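Local coordinates for cyclic UMP-AMP synthase (Rhodothermus marinus SG0.5JP17-172, PDB 6E0K), which joins UTP and ATP into the cyclic dinucleotide 3',3'-cUAMP, a second messenger that triggers abortive infection in CBASS antiphage defence, at residues A[134-139]-A[165-170]; A[191-196]-A[236-241]; A[216-221]-A[257-262]. All coordinates share one frame; numbering follows the deposited sequence.

Contact 1 comes first along the chain and closes before the others open. It lies in the mixed sheet of the nucleotidyltransferase fold, tying strand 127-138 to strand 162-166 and the start of helix 168-181. That helix leads into helix 186-202 and the helical part of the enzyme, where the segments of contacts 2 and 3 alternate. Their centres are about 15 Å apart, and they touch, among other places, at Leu219, which packs on Phe193 and Val238. From the centre of contact 1 it is about 17 Å to that of contact 3, without touching, and about 30 Å to that of contact 2. Segments 165-170 and 191-196 bring Asn166 and Lys194 to the UTP and ATP sites.

Contact 1: A[134-139]-A[165-170]; sequences IQYRKY and VNYPKL
Tyr136 and Val165 form the close-packed half of this contact. CG2 of Val165 sits over the middle of the Tyr136 ring, 3.9 Å from its centroid and only 6° off the ring normal, a well-centred CH-pi contact. The other methyl, Val165 CG1, lies on the same side of the ring, toward its CD2 rim, at 3.6 Å from Tyr136 CD2. With its CG anti to the backbone N (chi1 -177°), Tyr136 directs its ring toward the other segment, and the two side chains cross at about a right angle.

Beyond Val165 the Tyr136 ring is met more loosely. The buried Tyr167 extends its phenol toward strand 127-138, and Tyr167 OH comes obliquely to the ring, 4.1 Å from Tyr136 CE2. The same OH rests closely against the aliphatic part of Lys138, with Tyr167 OH 3.3 Å from Lys138 CE. This partly exposed lysine forms the more open, polar margin. A bend at chi3 (58°) carries its CE and NZ back alongside the hydroxyl, while NZ finds its hydrogen-bond partner in Gln256. No hydrogen bond links the two segments, so they meet through side-chain packing.

The nearest CA atoms, those of Tyr136 and Val165, are 7.3 Å apart. Strand 150-157 pairs antiparallel with both strands of the contact. Tyr167 is the N-cap residue of helix 168-181, placed just after Asn166 of the UTP site. The contact therefore bridges one strand of the nucleotidyltransferase sheet to the turn where strand 162-166 gives way to that helix.

Contact 2: A[191-196]-A[236-241]; sequences RMFKNA and CSVINW
This is a buried, wholly apolar helix-helix contact in the helical part of the enzyme, where Phe193 of helix 186-202 reaches across to Val238 and Ile239 of helix 231-244. The helices are well separated at this point, the nearest CA atoms, of Phe193 and Ile239, being 10.1 Å apart, and the phenylalanine side chain reaches into the interval to meet its two partners.

The outer end of the ring carries the contact, with the two partners dividing it between them. Phe193 CE2 lies 3.8 Å from Val238 CG1, whereas Phe193 CE1 lies 3.7 Å from Ile239 CD1. Phe193 CZ comes between, near both residues, 3.8 Å from Ile239 CG1. Both aliphatic side chains run antiparallel to Phe193 alongside its outer end and approach the ring obliquely. Ile239 attains its place by the bend at chi2 (-63°), which brings CD1 beside CE1 of the phenylalanine. Within its own helix, Phe193 has one face covered by Met192 CE, 3.5 Å above the plane and offset toward the rim.

Phe235 also meets the Phe193 ring, Leu219 of helix 212-220 packs against both Phe193 and Val238, and Leu276 of helix 269-285 takes up Ile239. Lys194, the next residue after Phe193, belongs to the ATP site. The fit between these segments rests on shape and buried hydrocarbon, with no directional bond between them.

Contact 3: A[216-221]-A[257-262]; sequences ECLLYN and DDLFGE
Aliphatic packing makes up most of this contact, with Leu259 pressing both of its methyls against helix 212-220. Leu259 CD1 lies 3.7 Å from Cys217 CB, and Leu259 CD2 comes to the backbone of the next residue, 3.8 Å from Leu218 N. The branches therefore bear on two successive residues of one helical turn, and the nearest CA atoms, of Cys217 and Leu259, are 7.0 Å apart. A chi1 of 176° swings the fork of Leu259 away from its own backbone N and out to the helix.

An aromatic contact adds to this. CZ of Phe260 meets Leu218 CD1 at 4.1 Å, and the methyl lies at the ring's edge, near its plane. One face of that ring is covered by its own neighbour, with Leu259 CG 3.9 Å above its centre, so the two loop residues pack together as they meet the helix.

Segment 257-262 belongs to the irregular connection between helices 231-244 and 269-285, which folds back over helix 212-220 in the helical part of this CD-NTase. Backbone hydrogen bonds between Leu259 and both Phe250 and Trp267 hold it in place, and the connection goes on to Glu265 of the ATP site.

Hydrogen bonding lies beside the apolar contact. Within segment 216-221, Asn221 ND2 donates to Cys217 O at 2.8 Å, tilted 31° from the carbonyl plane, and also to Arg251 O, joining the helix to the same connection.

Contact 1: A[134-139]-A[165-170]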
loop_
_atom_site.group_PDB
_atom_site.type_symbol
_atom_site.label_atom_id
_atom_site.label_comp_id
_atom_site.label_asym_id
_atom_site.label_seq_id
_atom_site.Cartn_x
_atom_site.Cartn_y
_atom_site.Cartn_z
ATOM N N ILE A 134 13.045 -2.000 -10.250
ATOM C CA ILE A 134 13.042 -2.550 -11.598
ATOM C C ILE A 134 11.882 -3.532 -11.702
ATOM O O ILE A 134 11.510 -4.192 -10.724
ATOM C CB ILE A 134 14.389 -3.229 -11.930
ATOM C CG1 ILE A 134 15.513 -2.192 -11.967
ATOM C CG2 ILE A 134 14.313 -3.959 -13.262
ATOM C CD1 ILE A 134 16.841 -2.790 -12.334
ATOM N N GLN A 135 11.279 -3.594 -12.881
ATOM C CA GLN A 135 10.208 -4.550 -13.132
ATOM C C GLN A 135 10.651 -5.950 -12.717
ATOM O O GLN A 135 11.784 -6.348 -12.972
ATOM C CB GLN A 135 9.851 -4.529 -14.618
ATOM C CG GLN A 135 8.702 -5.432 -15.012
ATOM C CD GLN A 135 8.510 -5.452 -16.518
ATOM O OE1 GLN A 135 8.627 -6.495 -17.156
ATOM N NE2 GLN A 135 8.242 -4.284 -17.097
ATOM N N TYR A 136 9.765 -6.670 -12.037
ATOM C CA TYR A 136 10.004 -8.050 -11.633
ATOM C C TYR A 136 8.947 -8.924 -12.292
ATOM O O TYR A 136 7.760 -8.593 -12.254
ATOM C CB TYR A 136 9.933 -8.201 -10.109
ATOM C CG TYR A 136 10.236 -9.608 -9.648
ATOM C CD1 TYR A 136 11.542 -10.019 -9.451
ATOM C CD2 TYR A 136 9.214 -10.527 -9.424
ATOM C CE1 TYR A 136 11.837 -11.320 -9.020
ATOM C CE2 TYR A 136 9.490 -11.811 -9.006
ATOM C CZ TYR A 136 10.799 -12.205 -8.803
ATOM O OH TYR A 136 11.057 -13.483 -8.379
ATOM N N ARG A 137 9.377 -10.014 -12.918
ATOM C CA ARG A 137 8.460 -10.957 -13.545
ATOM C C ARG A 137 8.510 -12.272 -12.785
ATOM O O ARG A 137 9.557 -12.929 -12.737
ATOM C CB ARG A 137 8.830 -11.188 -15.012
ATOM C CG ARG A 137 8.696 -9.940 -15.877
ATOM C CD ARG A 137 8.897 -10.303 -17.345
ATOM N NE ARG A 137 8.914 -9.122 -18.204
ATOM C CZ ARG A 137 9.051 -9.169 -19.524
ATOM N NH1 ARG A 137 9.181 -10.337 -20.144
ATOM N NH2 ARG A 137 9.060 -8.039 -20.227
ATOM N N LYS A 138 7.369 -12.673 -12.229
ATOM C CA LYS A 138 7.235 -13.963 -11.574
ATOM C C LYS A 138 6.638 -14.930 -12.585
ATOM O O LYS A 138 5.457 -14.825 -12.936
ATOM C CB LYS A 138 6.367 -13.851 -10.323
ATOM C CG LYS A 138 6.205 -15.184 -9.610
ATOM C CD LYS A 138 5.557 -15.009 -8.242
ATOM C CE LYS A 138 4.197 -14.338 -8.341
ATOM N NZ LYS A 138 3.530 -14.314 -6.996
ATOM N N TYR A 139 7.471 -15.858 -13.075
ATOM C CA TYR A 139 7.090 -16.832 -14.077
ATOM C C TYR A 139 6.723 -18.155 -13.427
ATOM O O TYR A 139 7.261 -18.508 -12.371
ATOM C CB TYR A 139 8.238 -17.086 -15.058
ATOM C CG TYR A 139 8.437 -16.028 -16.122
ATOM C CD1 TYR A 139 9.255 -14.924 -15.893
ATOM C CD2 TYR A 139 7.861 -16.173 -17.379
ATOM C CE1 TYR A 139 9.465 -13.975 -16.886
ATOM C CE2 TYR A 139 8.053 -15.217 -18.370
ATOM C CZ TYR A 139 8.870 -14.135 -18.118
ATOM O OH TYR A 139 9.070 -13.200 -19.109
ATOM N N VAL A 165 10.302 -7.839 -3.255
ATOM C CA VAL A 165 9.406 -7.853 -4.406
ATOM C C VAL A 165 8.035 -7.376 -3.957
ATOM O O VAL A 165 7.474 -7.916 -2.996
ATOM C CB VAL A 165 9.317 -9.250 -5.038
ATOM C CG1 VAL A 165 8.332 -9.230 -6.200
ATOM C CG2 VAL A 165 10.708 -9.717 -5.498
ATOM N N ASN A 166 7.508 -6.355 -4.635
ATOM C CA ASN A 166 6.177 -5.841 -4.353
ATOM C C ASN A 166 5.341 -5.846 -5.625
ATOM O O ASN A 166 5.862 -5.923 -6.741
ATOM C CB ASN A 166 6.221 -4.414 -3.787
ATOM C CG ASN A 166 6.825 -4.340 -2.395
ATOM O OD1 ASN A 166 6.948 -5.342 -1.682
ATOM N ND2 ASN A 166 7.199 -3.137 -1.999
ATOM N N TYR A 167 4.027 -5.720 -5.448
ATOM C CA TYR A 167 3.076 -5.751 -6.558
ATOM C C TYR A 167 2.072 -4.608 -6.447
ATOM O O TYR A 167 0.858 -4.837 -6.400
ATOM C CB TYR A 167 2.350 -7.091 -6.593
ATOM C CG TYR A 167 3.262 -8.290 -6.746
ATOM C CD1 TYR A 167 3.802 -8.933 -5.639
ATOM C CD2 TYR A 167 3.573 -8.768 -8.011
ATOM C CE1 TYR A 167 4.651 -10.055 -5.811
ATOM C CE2 TYR A 167 4.396 -9.867 -8.187
ATOM C CZ TYR A 167 4.933 -10.498 -7.093
ATOM O OH TYR A 167 5.763 -11.590 -7.299
ATOM N N PRO A 168 2.542 -3.361 -6.421
ATOM C CA PRO A 168 1.609 -2.240 -6.200
ATOM C C PRO A 168 0.563 -2.083 -7.290
ATOM O O PRO A 168 -0.566 -1.655 -6.995
ATOM C CB PRO A 168 2.539 -1.020 -6.134
ATOM C CG PRO A 168 3.734 -1.422 -6.960
ATOM C CD PRO A 168 3.919 -2.890 -6.686
ATOM N N LYS A 169 0.892 -2.404 -8.544
ATOM C CA LYS A 169 -0.108 -2.271 -9.597
ATOM C C LYS A 169 -1.261 -3.243 -9.386
ATOM O O LYS A 169 -2.420 -2.896 -9.641
ATOM C CB LYS A 169 0.528 -2.495 -10.965
ATOM C CG LYS A 169 1.607 -1.491 -11.304
ATOM C CD LYS A 169 2.143 -1.769 -12.687
ATOM C CE LYS A 169 3.189 -0.734 -13.086
ATOM N NZ LYS A 169 3.767 -1.042 -14.427
ATOM N N LEU A 170 -0.961 -4.470 -8.950
ATOM C CA LEU A 170 -2.025 -5.433 -8.686
ATOM C C LEU A 170 -2.811 -5.057 -7.442
ATOM O O LEU A 170 -4.036 -5.237 -7.402
ATOM C CB LEU A 170 -1.455 -6.839 -8.532
ATOM C CG LEU A 170 -0.890 -7.400 -9.827
ATOM C CD1 LEU A 170 -0.301 -8.770 -9.555
ATOM C CD2 LEU A 170 -1.980 -7.471 -10.867
#

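Contact 2: A[191-196]-A[236-241]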
loop_
_atom_site.group_PDB
_atom_site.type_symbol
_atom_site.label_atom_id
_atom_site.label_comp_id
_atom_site.label_asym_id
_atom_site.label_seq_id
_atom_site.Cartn_x
_atom_site.Cartn_y
_atom_site.Cartn_z
ATOM N N ARG A 191 -11.610 3.910 4.672
ATOM C CA ARG A 191 -11.304 5.186 5.309
ATOM C C ARG A 191 -12.021 5.321 6.641
ATOM O O ARG A 191 -11.444 5.830 7.606
ATOM C CB ARG A 191 -11.663 6.345 4.374
ATOM C CG ARG A 191 -10.831 6.293 3.080
ATOM C CD ARG A 191 -10.980 7.560 2.239
ATOM N NE ARG A 191 -12.380 7.854 1.944
ATOM C CZ ARG A 191 -12.977 7.644 0.770
ATOM N NH1 ARG A 191 -12.302 7.165 -0.269
ATOM N NH2 ARG A 191 -14.272 7.945 0.636
ATOM N N MET A 192 -13.276 4.864 6.708
ATOM C CA MET A 192 -14.015 4.853 7.969
ATOM C C MET A 192 -13.243 4.107 9.050
ATOM O O MET A 192 -13.061 4.614 10.160
ATOM C CB MET A 192 -15.383 4.214 7.762
ATOM C CG MET A 192 -16.192 4.117 9.064
ATOM S SD MET A 192 -17.659 3.089 8.882
ATOM C CE MET A 192 -16.935 1.454 8.693
ATOM N N PHE A 193 -12.753 2.907 8.736
ATOM C CA PHE A 193 -12.025 2.153 9.748
ATOM C C PHE A 193 -10.672 2.785 10.066
ATOM O O PHE A 193 -10.244 2.771 11.225
ATOM C CB PHE A 193 -11.867 0.698 9.311
ATOM C CG PHE A 193 -13.102 -0.121 9.528
ATOM C CD1 PHE A 193 -13.601 -0.325 10.811
ATOM C CD2 PHE A 193 -13.766 -0.705 8.456
ATOM C CE1 PHE A 193 -14.748 -1.082 11.018
ATOM C CE2 PHE A 193 -14.904 -1.486 8.659
ATOM C CZ PHE A 193 -15.402 -1.660 9.952
ATOM N N LYS A 194 -9.982 3.343 9.065
ATOM C CA LYS A 194 -8.750 4.076 9.354
ATOM C C LYS A 194 -8.998 5.232 10.313
ATOM O O LYS A 194 -8.219 5.456 11.246
ATOM C CB LYS A 194 -8.120 4.600 8.056
ATOM C CG LYS A 194 -7.379 3.560 7.268
ATOM C CD LYS A 194 -6.826 4.228 6.017
ATOM C CE LYS A 194 -5.906 3.357 5.231
ATOM N NZ LYS A 194 -5.154 4.288 4.316
ATOM N N ASN A 195 -10.037 6.025 10.058
ATOM C CA ASN A 195 -10.326 7.138 10.958
ATOM C C ASN A 195 -10.810 6.662 12.327
ATOM O O ASN A 195 -10.509 7.306 13.344
ATOM C CB ASN A 195 -11.343 8.077 10.319
ATOM C CG ASN A 195 -10.689 9.246 9.592
ATOM O OD1 ASN A 195 -9.736 9.867 10.086
ATOM N ND2 ASN A 195 -11.191 9.545 8.406
ATOM N N ALA A 196 -11.557 5.558 12.380
ATOM C CA ALA A 196 -11.932 4.996 13.678
ATOM C C ALA A 196 -10.692 4.595 14.469
ATOM O O ALA A 196 -10.564 4.917 15.655
ATOM C CB ALA A 196 -12.863 3.803 13.475
ATOM N N CYS A 236 -20.786 -2.926 11.270
ATOM C CA CYS A 236 -21.101 -4.124 12.045
ATOM C C CYS A 236 -20.988 -5.383 11.201
ATOM O O CYS A 236 -20.492 -6.411 11.682
ATOM C CB CYS A 236 -22.498 -4.001 12.646
ATOM S SG CYS A 236 -22.537 -2.770 13.947
ATOM N N SER A 237 -21.443 -5.329 9.947
ATOM C CA SER A 237 -21.380 -6.524 9.108
ATOM C C SER A 237 -19.939 -6.923 8.836
ATOM O O SER A 237 -19.608 -8.116 8.841
ATOM C CB SER A 237 -22.129 -6.305 7.790
ATOM O OG SER A 237 -23.525 -6.159 8.023
ATOM N N VAL A 238 -19.064 -5.937 8.613
ATOM C CA VAL A 238 -17.658 -6.235 8.359
ATOM C C VAL A 238 -17.007 -6.821 9.606
ATOM O O VAL A 238 -16.344 -7.867 9.548
ATOM C CB VAL A 238 -16.918 -4.968 7.878
ATOM C CG1 VAL A 238 -15.419 -5.166 7.956
ATOM C CG2 VAL A 238 -17.357 -4.600 6.449
ATOM N N ILE A 239 -17.178 -6.152 10.754
ATOM C CA ILE A 239 -16.482 -6.580 11.963
ATOM C C ILE A 239 -17.011 -7.928 12.432
ATOM O O ILE A 239 -16.241 -8.794 12.860
ATOM C CB ILE A 239 -16.593 -5.518 13.075
ATOM C CG1 ILE A 239 -15.819 -4.246 12.690
ATOM C CG2 ILE A 239 -16.118 -6.099 14.427
ATOM C CD1 ILE A 239 -14.298 -4.449 12.518
ATOM N N ASN A 240 -18.322 -8.139 12.336
ATOM C CA ASN A 240 -18.870 -9.422 12.766
ATOM C C ASN A 240 -18.422 -10.568 11.868
ATOM O O ASN A 240 -18.200 -11.679 12.364
ATOM C CB ASN A 240 -20.388 -9.346 12.839
ATOM C CG ASN A 240 -20.853 -8.660 14.107
ATOM O OD1 ASN A 240 -20.235 -8.820 15.164
ATOM N ND2 ASN A 240 -21.923 -7.890 14.014
ATOM N N TRP A 241 -18.280 -10.331 10.564
ATOM C CA TRP A 241 -17.766 -11.392 9.703
ATOM C C TRP A 241 -16.310 -11.708 10.031
ATOM O O TRP A 241 -15.925 -12.882 10.102
ATOM C CB TRP A 241 -17.916 -11.012 8.228
ATOM C CG TRP A 241 -17.482 -12.120 7.313
ATOM C CD1 TRP A 241 -18.258 -13.144 6.846
ATOM C CD2 TRP A 241 -16.171 -12.336 6.774
ATOM N NE1 TRP A 241 -17.515 -13.979 6.047
ATOM C CE2 TRP A 241 -16.229 -13.512 5.997
ATOM C CE3 TRP A 241 -14.952 -11.652 6.874
ATOM C CZ2 TRP A 241 -15.121 -14.010 5.314
ATOM C CZ3 TRP A 241 -13.847 -12.152 6.203
ATOM C CH2 TRP A 241 -13.939 -13.321 5.432
#

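Contact 3: A[216-221]-A[257-262]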
loop_
_atom_site.group_PDB
_atom_site.type_symbol
_atom_site.label_atom_id
_atom_site.label_comp_id
_atom_site.label_asym_id
_atom_site.label_seq_id
_atom_site.Cartn_x
_atom_site.Cartn_y
_atom_site.Cartn_z
ATOM N N GLU A 216 -6.039 -2.402 4.975
ATOM C CA GLU A 216 -6.612 -2.551 3.636
ATOM C C GLU A 216 -6.665 -4.013 3.230
ATOM O O GLU A 216 -7.688 -4.497 2.727
ATOM C CB GLU A 216 -5.808 -1.748 2.605
ATOM C CG GLU A 216 -5.972 -0.253 2.756
ATOM C CD GLU A 216 -5.458 0.563 1.568
ATOM O OE1 GLU A 216 -5.208 0.025 0.451
ATOM O OE2 GLU A 216 -5.281 1.773 1.777
ATOM N N CYS A 217 -5.566 -4.739 3.448
ATOM C CA CYS A 217 -5.539 -6.154 3.098
ATOM C C CYS A 217 -6.565 -6.944 3.899
ATOM O O CYS A 217 -7.214 -7.848 3.362
ATOM C CB CYS A 217 -4.135 -6.731 3.314
ATOM S SG CYS A 217 -2.885 -6.104 2.157
ATOM N N LEU A 218 -6.721 -6.627 5.188
ATOM C CA LEU A 218 -7.703 -7.328 6.006
ATOM C C LEU A 218 -9.103 -7.138 5.440
ATOM O O LEU A 218 -9.857 -8.103 5.257
ATOM C CB LEU A 218 -7.632 -6.826 7.451
ATOM C CG LEU A 218 -8.561 -7.525 8.445
ATOM C CD1 LEU A 218 -8.003 -8.912 8.785
ATOM C CD2 LEU A 218 -8.742 -6.686 9.710
ATOM N N LEU A 219 -9.448 -5.891 5.114
ATOM C CA LEU A 219 -10.780 -5.603 4.591
ATOM C C LEU A 219 -10.984 -6.161 3.189
ATOM O O LEU A 219 -12.121 -6.497 2.814
ATOM C CB LEU A 219 -11.004 -4.088 4.606
ATOM C CG LEU A 219 -11.037 -3.522 6.031
ATOM C CD1 LEU A 219 -10.980 -1.988 6.020
ATOM C CD2 LEU A 219 -12.263 -4.005 6.815
ATOM N N TYR A 220 -9.909 -6.279 2.407
ATOM C CA TYR A 220 -10.032 -6.849 1.071
ATOM C C TYR A 220 -10.593 -8.265 1.116
ATOM O O TYR A 220 -11.287 -8.694 0.183
ATOM C CB TYR A 220 -8.671 -6.840 0.374
ATOM C CG TYR A 220 -8.754 -7.378 -1.028
ATOM C CD1 TYR A 220 -9.239 -6.590 -2.059
ATOM C CD2 TYR A 220 -8.366 -8.676 -1.310
ATOM C CE1 TYR A 220 -9.331 -7.078 -3.341
ATOM C CE2 TYR A 220 -8.459 -9.174 -2.596
ATOM C CZ TYR A 220 -8.936 -8.372 -3.597
ATOM O OH TYR A 220 -9.031 -8.863 -4.881
ATOM N N ASN A 221 -10.323 -8.992 2.196
ATOM C CA ASN A 221 -10.764 -10.375 2.310
ATOM C C ASN A 221 -12.224 -10.527 2.713
ATOM O O ASN A 221 -12.740 -11.658 2.689
ATOM C CB ASN A 221 -9.873 -11.100 3.312
ATOM C CG ASN A 221 -8.553 -11.492 2.711
ATOM O OD1 ASN A 221 -8.445 -12.565 2.133
ATOM N ND2 ASN A 221 -7.551 -10.616 2.802
ATOM N N ASP A 257 0.748 -12.225 -1.912
ATOM C CA ASP A 257 1.354 -12.441 -0.607
ATOM C C ASP A 257 0.323 -12.927 0.400
ATOM O O ASP A 257 -0.870 -12.627 0.291
ATOM C CB ASP A 257 1.969 -11.150 -0.056
ATOM C CG ASP A 257 2.981 -10.511 -0.996
ATOM O OD1 ASP A 257 3.745 -11.236 -1.666
ATOM O OD2 ASP A 257 3.015 -9.260 -1.028
ATOM N N ASP A 258 0.805 -13.660 1.403
ATOM C CA ASP A 258 -0.004 -13.946 2.579
ATOM C C ASP A 258 -0.026 -12.738 3.503
ATOM O O ASP A 258 0.999 -12.083 3.718
ATOM C CB ASP A 258 0.535 -15.147 3.347
ATOM C CG ASP A 258 0.276 -16.454 2.642
ATOM O OD1 ASP A 258 -0.554 -16.481 1.710
ATOM O OD2 ASP A 258 0.894 -17.460 3.040
ATOM N N LEU A 259 -1.196 -12.465 4.074
ATOM C CA LEU A 259 -1.306 -11.339 4.990
ATOM C C LEU A 259 -0.658 -11.653 6.334
ATOM O O LEU A 259 -0.070 -10.766 6.965
ATOM C CB LEU A 259 -2.775 -10.954 5.178
ATOM C CG LEU A 259 -3.061 -9.843 6.194
ATOM C CD1 LEU A 259 -2.240 -8.596 5.866
ATOM C CD2 LEU A 259 -4.533 -9.524 6.181
ATOM N N PHE A 260 -0.751 -12.899 6.788
ATOM C CA PHE A 260 -0.309 -13.286 8.121
ATOM C C PHE A 260 0.878 -14.236 8.054
ATOM O O PHE A 260 0.894 -15.176 7.251
ATOM C CB PHE A 260 -1.452 -13.935 8.901
ATOM C CG PHE A 260 -2.617 -13.025 9.094
ATOM C CD1 PHE A 260 -2.484 -11.887 9.870
ATOM C CD2 PHE A 260 -3.840 -13.283 8.487
ATOM C CE1 PHE A 260 -3.538 -11.030 10.036
ATOM C CE2 PHE A 260 -4.905 -12.423 8.655
ATOM C CZ PHE A 260 -4.752 -11.293 9.437
ATOM N N GLY A 261 1.855 -13.996 8.918
ATOM C CA GLY A 261 3.038 -14.834 8.939
ATOM C C GLY A 261 4.067 -14.272 9.891
ATOM O O GLY A 261 3.803 -13.322 10.631
ATOM N N GLU A 262 5.258 -14.869 9.851
ATOM C CA GLU A 262 6.304 -14.552 10.814
ATOM C C GLU A 262 7.222 -13.419 10.379
ATOM O O GLU A 262 7.980 -12.909 11.211
ATOM C CB GLU A 262 7.141 -15.797 11.106
ATOM C CG GLU A 262 6.399 -16.802 11.948
ATOM C CD GLU A 262 5.667 -16.137 13.096
ATOM O OE1 GLU A 262 6.327 -15.439 13.898
ATOM O OE2 GLU A 262 4.429 -16.290 13.182
#